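Local structure of putative cell adhesion protein (Bacteroides uniformis, 4K4K) at residues Y102-S107 with H139-L144; V108-K113 with V195-G200. The protein is a putative component of the fimbrial tip, probably taking part in the cell adhesion and biofilm formation that fimbriae mediate. One frame throughout, in Å; residues are numbered along the deposited sequence.

Interaction 1: Y102-S107 with H139-L144; sequences YTVDVS and HKLVKL
Val104, whose other methyl meets Leu141, sets CG2 at the edge of the Tyr102 ring and in the ring plane, with CG2 3.9 Å from Tyr102 CD1. The same ring makes a cation-pi contact with Arg93. The second flat group is the Asp105 carboxylate, on the strand face turned away from Leu141. Its OD1 takes the backbone N of Ser107 from above the carboxylate plane, N to OD1 2.9 Å at an N-H...O angle of 161°; this is an Asx turn that closes the end of strand 101-105. In the conformer described here, of two for Ser107, its OG also meets OD1, on the syn lone pair. On the facing segment the His139 ring stacks with Trp269.

The contact itself is a single methyl against two. Leu141 is extended at chi2 (177°), which carries CD1 out to the facing strand. There CD1 lies 3.8 Å from Val104 CG1 and 3.9 Å from Val106 CG1. Leu141 and Val104 slide past each other in opposite directions, whereas Val106 and Leu141 meet tip to tip. Val104 CG1, anti to the backbone N (chi1 176°), is the branch that meets Leu141.

With CA of Val104 and CA of Leu141 9.4 Å apart and no hydrogen bond crossing, the segments face each other through side chains, consistent with packing between layers of the all-beta fold. Strand 101-105 pairs instead with strand 164-177, and Leu141 sits at the break in strand 132-150, where its side chain also packs on Ile206. All three touching residues are buried and wholly aliphatic. The join therefore rests on dispersion and the exclusion of water, without directional bonds, while the Asp105 carboxylate accepts from Ser107 within the turn, away from Leu141.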
# COMPACT_ATOMS: atom_id res chain seq x y z
N TYR A 102 -1.19 -13.06 4.02
CA TYR A 102 -0.49 -11.86 4.48
C TYR A 102 -1.38 -11.19 5.52
O TYR A 102 -2.55 -10.90 5.25
CB TYR A 102 -0.22 -10.94 3.29
CG TYR A 102 0.58 -9.70 3.63
CD1 TYR A 102 -0.03 -8.61 4.26
CD2 TYR A 102 1.93 -9.61 3.31
CE1 TYR A 102 0.70 -7.46 4.56
CE2 TYR A 102 2.67 -8.45 3.61
CZ TYR A 102 2.03 -7.37 4.23
OH TYR A 102 2.69 -6.19 4.50
N THR A 103 -0.83 -10.98 6.74
CA THR A 103 -1.58 -10.35 7.84
C THR A 103 -1.20 -8.88 7.87
O THR A 103 -0.02 -8.55 7.93
CB THR A 103 -1.34 -11.08 9.17
OG1 THR A 103 0.06 -11.17 9.40
CG2 THR A 103 -1.94 -12.50 9.19
N VAL A 104 -2.20 -8.00 7.73
CA VAL A 104 -2.03 -6.55 7.71
C VAL A 104 -2.20 -5.99 9.12
O VAL A 104 -3.19 -6.32 9.77
CB VAL A 104 -3.10 -5.87 6.76
CG1 VAL A 104 -3.02 -4.35 6.80
CG2 VAL A 104 -3.00 -6.37 5.32
N ASP A 105 -1.32 -5.08 9.53
CA ASP A 105 -1.44 -4.33 10.77
C ASP A 105 -1.03 -2.88 10.45
O ASP A 105 0.11 -2.66 10.04
CB ASP A 105 -0.62 -4.94 11.93
CG ASP A 105 -0.74 -4.21 13.27
OD1 ASP A 105 -1.46 -3.18 13.33
OD2 ASP A 105 -0.10 -4.65 14.24
N VAL A 106 -1.98 -1.94 10.47
CA VAL A 106 -1.69 -0.55 10.12
C VAL A 106 -1.56 0.32 11.41
O VAL A 106 -1.56 1.55 11.29
CB VAL A 106 -2.69 0.07 9.09
CG1 VAL A 106 -2.60 -0.62 7.71
CG2 VAL A 106 -4.13 0.05 9.62
N SER A 107 -1.42 -0.32 12.62
CA SER A 107 -1.24 0.41 13.90
C SER A 107 0.04 1.22 13.89
O SER A 107 0.12 2.26 14.54
CB SER A 107 -1.22 -0.55 15.08
OG SER A 107 -2.41 -1.31 15.18
N HIS A 139 -2.29 -1.25 -5.13
CA HIS A 139 -2.32 -1.16 -3.67
C HIS A 139 -3.62 -1.77 -3.15
O HIS A 139 -4.70 -1.50 -3.70
CB HIS A 139 -2.26 0.32 -3.25
CG HIS A 139 -1.03 1.04 -3.71
ND1 HIS A 139 0.11 1.10 -2.94
CD2 HIS A 139 -0.84 1.79 -4.83
CE1 HIS A 139 0.97 1.86 -3.61
NE2 HIS A 139 0.44 2.29 -4.75
N LYS A 140 -3.52 -2.58 -2.09
CA LYS A 140 -4.71 -3.25 -1.50
C LYS A 140 -5.35 -2.41 -0.38
O LYS A 140 -6.49 -2.69 0.03
CB LYS A 140 -4.34 -4.63 -0.96
CG LYS A 140 -3.84 -5.58 -2.07
CD LYS A 140 -4.95 -5.95 -3.07
CE LYS A 140 -4.36 -6.66 -4.27
NZ LYS A 140 -5.42 -7.08 -5.22
N LEU A 141 -4.63 -1.35 0.10
CA LEU A 141 -5.11 -0.50 1.18
C LEU A 141 -5.43 0.90 0.65
O LEU A 141 -5.67 1.06 -0.54
CB LEU A 141 -4.13 -0.50 2.37
CG LEU A 141 -3.68 -1.94 2.83
CD1 LEU A 141 -2.66 -1.83 3.97
CD2 LEU A 141 -4.86 -2.82 3.22
N VAL A 142 -5.51 1.89 1.55
CA VAL A 142 -5.96 3.24 1.19
C VAL A 142 -4.93 4.27 1.66
O VAL A 142 -4.46 4.19 2.80
CB VAL A 142 -7.34 3.49 1.84
CG1 VAL A 142 -7.81 4.95 1.67
CG2 VAL A 142 -8.39 2.51 1.32
N LYS A 143 -4.59 5.23 0.79
CA LYS A 143 -3.63 6.26 1.14
C LYS A 143 -4.34 7.56 1.49
O LYS A 143 -5.25 7.98 0.77
CB LYS A 143 -2.65 6.49 -0.04
CG LYS A 143 -1.58 7.58 0.18
CD LYS A 143 -0.51 7.14 1.14
CE LYS A 143 0.55 8.21 1.32
NZ LYS A 143 1.72 7.68 2.07
N LEU A 144 -3.92 8.19 2.59
CA LEU A 144 -4.41 9.52 2.98
C LEU A 144 -3.26 10.50 2.78
O LEU A 144 -2.16 10.25 3.27
CB LEU A 144 -4.92 9.57 4.43
CG LEU A 144 -5.97 8.52 4.83
CD1 LEU A 144 -6.39 8.72 6.29
CD2 LEU A 144 -7.19 8.52 3.89

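Interaction 2: V108-K113 with V195-G200; sequences VQTPQK and VLHTDG
Two torsions set up the meeting: Gln109 places CG beside its backbone N (chi1 -70°), against the carbonyl of Val195, and His197 swings CG anti to its backbone N (chi1 162°), beside Thr110. The segment 108-113 is built on a cis-proline turn: the peptide before Pro111 is cis, and the fold-back from Gln109 to Gln112 fits a type VIb beta turn. It leans on strand 192-199 of this fimbrillin-like protein, whose family belongs to the transthyretin clan. No hydrogen bond crosses between the segments. Gln109 CG lies 3.6 Å from Val195 O, a plain van der Waals touch. Thr110 OG1 comes within 3.8 Å of His197 CB, the two side chains crossing at about a right angle; His197 has two conformers, and this holds for the one described. His197 ND1 is hydrogen-bonded to Glu204 OE2.

Gln109, buried and bent at chi2, has partners at both ends of its amide: NE2 donates to the backbone O of Val106 and of Ile206, and OE1 accepts from Gln112. Replacing Gln109 by a leucine would probably take this donor from both carbonyls and leave Gln112 NE2 with one acceptor fewer. Within the turn, Gln112 NE2 reaches Gln109 O at 2.9 Å with a nearly straight N-H...O angle of 173°. It also meets Gln109 OE1 at 3.0 Å, coming from above the carbonyl plane.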
# COMPACT_ATOMS: atom_id res chain seq x y z
N VAL A 108 1.08 0.70 13.19
CA VAL A 108 2.40 1.36 13.11
C VAL A 108 2.51 1.89 11.68
O VAL A 108 2.61 1.11 10.73
CB VAL A 108 3.59 0.45 13.52
CG1 VAL A 108 4.92 1.20 13.34
CG2 VAL A 108 3.44 -0.02 14.97
N GLN A 109 2.48 3.22 11.54
CA GLN A 109 2.46 3.90 10.24
C GLN A 109 3.82 4.13 9.59
O GLN A 109 3.89 4.27 8.37
CB GLN A 109 1.79 5.27 10.38
CG GLN A 109 0.29 5.16 10.63
CD GLN A 109 -0.42 4.75 9.37
OE1 GLN A 109 -0.30 5.41 8.34
NE2 GLN A 109 -1.14 3.63 9.40
N THR A 110 4.88 4.28 10.40
CA THR A 110 6.21 4.60 9.89
C THR A 110 7.15 3.37 9.96
O THR A 110 7.29 2.79 11.04
CB THR A 110 6.77 5.81 10.66
OG1 THR A 110 5.84 6.90 10.54
CG2 THR A 110 8.12 6.27 10.15
N PRO A 111 7.86 3.01 8.87
CA PRO A 111 7.80 3.59 7.51
C PRO A 111 6.56 3.12 6.74
O PRO A 111 6.15 1.96 6.88
CB PRO A 111 9.08 3.09 6.85
CG PRO A 111 9.42 1.81 7.54
CD PRO A 111 8.80 1.86 8.92
N GLN A 112 5.96 4.01 5.95
CA GLN A 112 4.78 3.72 5.14
C GLN A 112 4.99 2.53 4.20
O GLN A 112 4.06 1.72 4.04
CB GLN A 112 4.38 4.94 4.31
CG GLN A 112 3.92 6.16 5.13
CD GLN A 112 2.44 6.11 5.41
OE1 GLN A 112 1.61 6.58 4.62
NE2 GLN A 112 2.06 5.49 6.52
N LYS A 113 6.18 2.41 3.58
CA LYS A 113 6.46 1.32 2.61
C LYS A 113 6.33 -0.08 3.24
O LYS A 113 6.03 -1.02 2.51
CB LYS A 113 7.85 1.49 1.95
CG LYS A 113 9.06 1.23 2.86
CD LYS A 113 10.35 1.18 2.05
CE LYS A 113 11.54 0.74 2.88
NZ LYS A 113 11.55 -0.73 3.10
N VAL A 195 -2.25 7.80 14.52
CA VAL A 195 -1.50 9.04 14.39
C VAL A 195 -0.85 9.00 13.02
O VAL A 195 -0.12 8.06 12.71
CB VAL A 195 -0.48 9.21 15.55
CG1 VAL A 195 0.50 10.36 15.25
CG2 VAL A 195 -1.20 9.45 16.88
N LEU A 196 -1.15 10.00 12.18
CA LEU A 196 -0.59 10.09 10.83
C LEU A 196 0.83 10.66 10.91
O LEU A 196 1.13 11.39 11.86
CB LEU A 196 -1.48 10.97 9.93
CG LEU A 196 -2.69 10.26 9.32
CD1 LEU A 196 -3.91 10.34 10.21
CD2 LEU A 196 -3.03 10.85 7.98
N HIS A 197 1.70 10.33 9.95
CA HIS A 197 3.08 10.80 9.87
C HIS A 197 3.09 12.24 9.29
O HIS A 197 2.60 12.42 8.18
CB HIS A 197 3.86 9.77 8.98
CG HIS A 197 5.17 10.22 8.39
ND1 HIS A 197 5.38 10.18 7.02
CD2 HIS A 197 6.32 10.59 9.00
CE1 HIS A 197 6.63 10.59 6.84
NE2 HIS A 197 7.23 10.85 8.00
N THR A 198 3.66 13.22 10.01
CA THR A 198 3.75 14.60 9.54
C THR A 198 5.17 15.00 9.18
O THR A 198 6.12 14.62 9.87
CB THR A 198 3.21 15.62 10.55
OG1 THR A 198 3.88 15.43 11.80
CG2 THR A 198 1.72 15.56 10.72
N ASP A 199 5.29 15.83 8.14
CA ASP A 199 6.54 16.40 7.65
C ASP A 199 6.21 17.81 7.25
O ASP A 199 5.74 18.06 6.14
CB ASP A 199 7.10 15.56 6.48
CG ASP A 199 8.48 15.98 5.97
OD1 ASP A 199 9.08 16.92 6.54
OD2 ASP A 199 8.97 15.34 5.01
N GLY A 200 6.36 18.71 8.21
CA GLY A 200 5.99 20.11 8.06
C GLY A 200 4.48 20.20 8.02
O GLY A 200 3.80 19.60 8.86

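The segments alternate along the chain: 102-107 runs straight into 108-113, then come 139-144 and 195-200, so the two contacts interlock. Their centres are about 13 Å apart, with interaction 1 buried near the middle of the chain and interaction 2 farther out and partly exposed. Strand 202-207 pairs with both 132-150 and 192-199, and strand 164-177 pairs with both 101-105 and 192-199. A polar bridge spans the contacts: Lys143 NZ lies 2.8 Å from Gln112 OE1, a probable hydrogen bond, and forms a salt bridge with Glu204, which also hydrogen-bonds to His197. The continuous run 102-113, a strand end and the loop after it, is thus held to two different strands of the all-beta fold.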